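Local coordinates for protein dihydrofolate reductase (Moritella profunda, PDB 3IA5) that probably catalyses the NADPH-dependent reduction of 7,8-dihydrofolate to 5,6,7,8-tetrahydrofolate, a step of folate metabolism needed for glycine, purine and DNA precursor synthesis, at residues A[23-28]-A[151-156]. Sequence-based numbering, arbitrary orientation.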
loop_
_atom_site.group_PDB
_atom_site.type_symbol
_atom_site.label_atom_id
_atom_site.label_comp_id
_atom_site.label_asym_id
_atom_site.label_seq_id
_atom_site.Cartn_x
_atom_site.Cartn_y
_atom_site.Cartn_z
ATOM N N TRP A 23 6.795 14.039 -2.596
ATOM C CA TRP A 23 5.991 14.598 -3.680
ATOM C C TRP A 23 4.645 15.027 -3.154
ATOM O O TRP A 23 4.211 14.550 -2.092
ATOM C CB TRP A 23 5.769 13.578 -4.810
ATOM C CG TRP A 23 5.117 12.263 -4.390
ATOM C CD1 TRP A 23 3.803 12.067 -3.993
ATOM C CD2 TRP A 23 5.742 10.976 -4.336
ATOM N NE1 TRP A 23 3.585 10.736 -3.709
ATOM C CE2 TRP A 23 4.756 10.044 -3.902
ATOM C CE3 TRP A 23 7.038 10.513 -4.605
ATOM C CZ2 TRP A 23 5.034 8.671 -3.741
ATOM C CZ3 TRP A 23 7.312 9.149 -4.448
ATOM C CH2 TRP A 23 6.313 8.247 -4.017
ATOM N N HIS A 24 3.998 15.924 -3.903
ATOM C CA HIS A 24 2.609 16.305 -3.659
ATOM C C HIS A 24 1.706 15.658 -4.692
ATOM O O HIS A 24 1.934 15.811 -5.891
ATOM C CB HIS A 24 2.433 17.826 -3.729
ATOM C CG HIS A 24 3.218 18.560 -2.697
ATOM N ND1 HIS A 24 2.906 18.510 -1.357
ATOM C CD2 HIS A 24 4.317 19.344 -2.803
ATOM C CE1 HIS A 24 3.775 19.235 -0.679
ATOM N NE2 HIS A 24 4.649 19.746 -1.531
ATOM N N LEU A 25 0.714 14.906 -4.231
ATOM C CA LEU A 25 -0.266 14.278 -5.120
ATOM C C LEU A 25 -1.476 13.816 -4.305
ATOM O O LEU A 25 -1.638 12.630 -4.050
ATOM C CB LEU A 25 0.324 13.097 -5.900
ATOM C CG LEU A 25 -0.454 12.808 -7.203
ATOM C CD1 LEU A 25 0.206 13.447 -8.440
ATOM C CD2 LEU A 25 -0.679 11.313 -7.427
ATOM N N PRO A 26 -2.309 14.768 -3.879
ATOM C CA PRO A 26 -3.468 14.505 -3.015
ATOM C C PRO A 26 -4.403 13.496 -3.670
ATOM O O PRO A 26 -5.073 12.767 -2.958
ATOM C CB PRO A 26 -4.142 15.872 -2.886
ATOM C CG PRO A 26 -3.026 16.876 -3.152
ATOM C CD PRO A 26 -2.073 16.205 -4.108
ATOM N N ALA A 27 -4.393 13.404 -4.993
ATOM C CA ALA A 27 -5.195 12.384 -5.692
ATOM C C ALA A 27 -4.919 10.929 -5.249
ATOM O O ALA A 27 -5.809 10.071 -5.342
ATOM C CB ALA A 27 -4.997 12.500 -7.194
ATOM N N GLU A 28 -3.683 10.649 -4.816
ATOM C CA GLU A 28 -3.313 9.301 -4.379
ATOM C C GLU A 28 -4.197 8.818 -3.222
ATOM O O GLU A 28 -4.506 7.624 -3.110
ATOM C CB GLU A 28 -1.812 9.207 -3.986
ATOM C CG GLU A 28 -1.508 9.583 -2.547
ATOM C CD GLU A 28 0.006 9.613 -2.250
ATOM O OE1 GLU A 28 0.437 9.707 -1.078
ATOM O OE2 GLU A 28 0.777 9.552 -3.202
ATOM N N HIS A 151 1.753 16.382 -11.095
ATOM C CA HIS A 151 2.350 15.359 -11.929
ATOM C C HIS A 151 1.248 14.618 -12.658
ATOM O O HIS A 151 0.126 14.579 -12.177
ATOM C CB HIS A 151 3.139 14.372 -11.051
ATOM C CG HIS A 151 4.147 15.053 -10.170
ATOM N ND1 HIS A 151 5.277 15.652 -10.667
ATOM C CD2 HIS A 151 4.138 15.277 -8.833
ATOM C CE1 HIS A 151 5.949 16.207 -9.659
ATOM N NE2 HIS A 151 5.276 15.998 -8.546
ATOM N N ASN A 152 1.565 14.054 -13.813
ATOM C CA ASN A 152 0.735 13.013 -14.386
ATOM C C ASN A 152 0.939 11.753 -13.532
ATOM O O ASN A 152 2.016 11.549 -12.940
ATOM C CB ASN A 152 1.136 12.704 -15.834
ATOM C CG ASN A 152 1.014 13.925 -16.764
ATOM O OD1 ASN A 152 0.172 14.807 -16.565
ATOM N ND2 ASN A 152 1.872 13.979 -17.759
ATOM N N TYR A 153 -0.075 10.904 -13.473
ATOM C CA TYR A 153 0.043 9.637 -12.751
ATOM C C TYR A 153 -0.886 8.624 -13.412
ATOM O O TYR A 153 -1.893 8.990 -14.052
ATOM C CB TYR A 153 -0.244 9.790 -11.229
ATOM C CG TYR A 153 -1.537 10.530 -10.958
ATOM C CD1 TYR A 153 -1.637 11.906 -11.181
ATOM C CD2 TYR A 153 -2.678 9.845 -10.551
ATOM C CE1 TYR A 153 -2.836 12.572 -10.990
ATOM C CE2 TYR A 153 -3.876 10.505 -10.357
ATOM C CZ TYR A 153 -3.952 11.873 -10.581
ATOM O OH TYR A 153 -5.153 12.533 -10.394
ATOM N N ARG A 154 -0.500 7.367 -13.274
ATOM C CA ARG A 154 -1.258 6.232 -13.756
ATOM C C ARG A 154 -1.455 5.138 -12.663
ATOM O O ARG A 154 -0.483 4.632 -12.068
ATOM C CB ARG A 154 -0.548 5.638 -14.942
ATOM C CG ARG A 154 -1.208 4.421 -15.541
ATOM C CD ARG A 154 -0.239 3.871 -16.583
ATOM N NE ARG A 154 -0.428 2.452 -16.838
ATOM C CZ ARG A 154 -0.854 1.987 -17.994
ATOM N NH1 ARG A 154 -1.119 2.852 -18.961
ATOM N NH2 ARG A 154 -0.998 0.683 -18.185
ATOM N N PHE A 155 -2.718 4.806 -12.397
ATOM C CA PHE A 155 -3.062 3.704 -11.521
ATOM C C PHE A 155 -3.051 2.422 -12.297
ATOM O O PHE A 155 -3.595 2.351 -13.394
ATOM C CB PHE A 155 -4.459 3.844 -10.903
ATOM C CG PHE A 155 -4.894 2.585 -10.173
ATOM C CD1 PHE A 155 -4.442 2.325 -8.869
ATOM C CD2 PHE A 155 -5.675 1.615 -10.828
ATOM C CE1 PHE A 155 -4.809 1.121 -8.213
ATOM C CE2 PHE A 155 -6.038 0.454 -10.190
ATOM C CZ PHE A 155 -5.615 0.201 -8.878
ATOM N N SER A 156 -2.461 1.391 -11.703
ATOM C CA SER A 156 -2.371 0.085 -12.324
ATOM C C SER A 156 -2.629 -1.022 -11.280
ATOM O O SER A 156 -2.172 -0.940 -10.141
ATOM C CB SER A 156 -1.028 -0.102 -13.024
ATOM O OG SER A 156 -0.844 -1.457 -13.365
#
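W23 brings its CB to 4.5 Å from NE2 of H151, while its indole turns away from 151-156 and packs against A8, a residue of the NADP(+) site. Its NE1 donates a nearly straight bond (168°) to E28 OE2, 3.1 Å away on the syn side of the carboxylate and close to the indole plane, which holds the ring in place from within the same segment. H24 takes part through its backbone: its O lies at the edge of the H151 imidazole, 3.7 Å from CD2. L25 is buried and sets both methyls against Y153. CD1 sits 3.6 Å from Y153 CD1 and also borders the O and CB of H151; CD2 stands over one face of the Y153 ring as a CH-pi contact, 3.9 Å from the centroid. The side chain gets there by turning CG away from the backbone N (chi1 -157°), which brings the CD2 methyl over the face, offset to the rim. In this dihydrofolate reductase fold the contact joins the loop leading into helix 27-36 to the start of strand 153-160, which lies between 111-117 and the edge strand 135-143; Y143 meets the Y153 ring nearly parallel. Replacing Y153 with an alanine would probably open a gap beside the L25 methyls, leave CD2 without an aromatic face and strip A27 CB of its partner. A27, whose N is bonded to N149 OD1, sets CB beside the phenol end, 3.2 Å from Y153 OH and 3.6 Å from CZ.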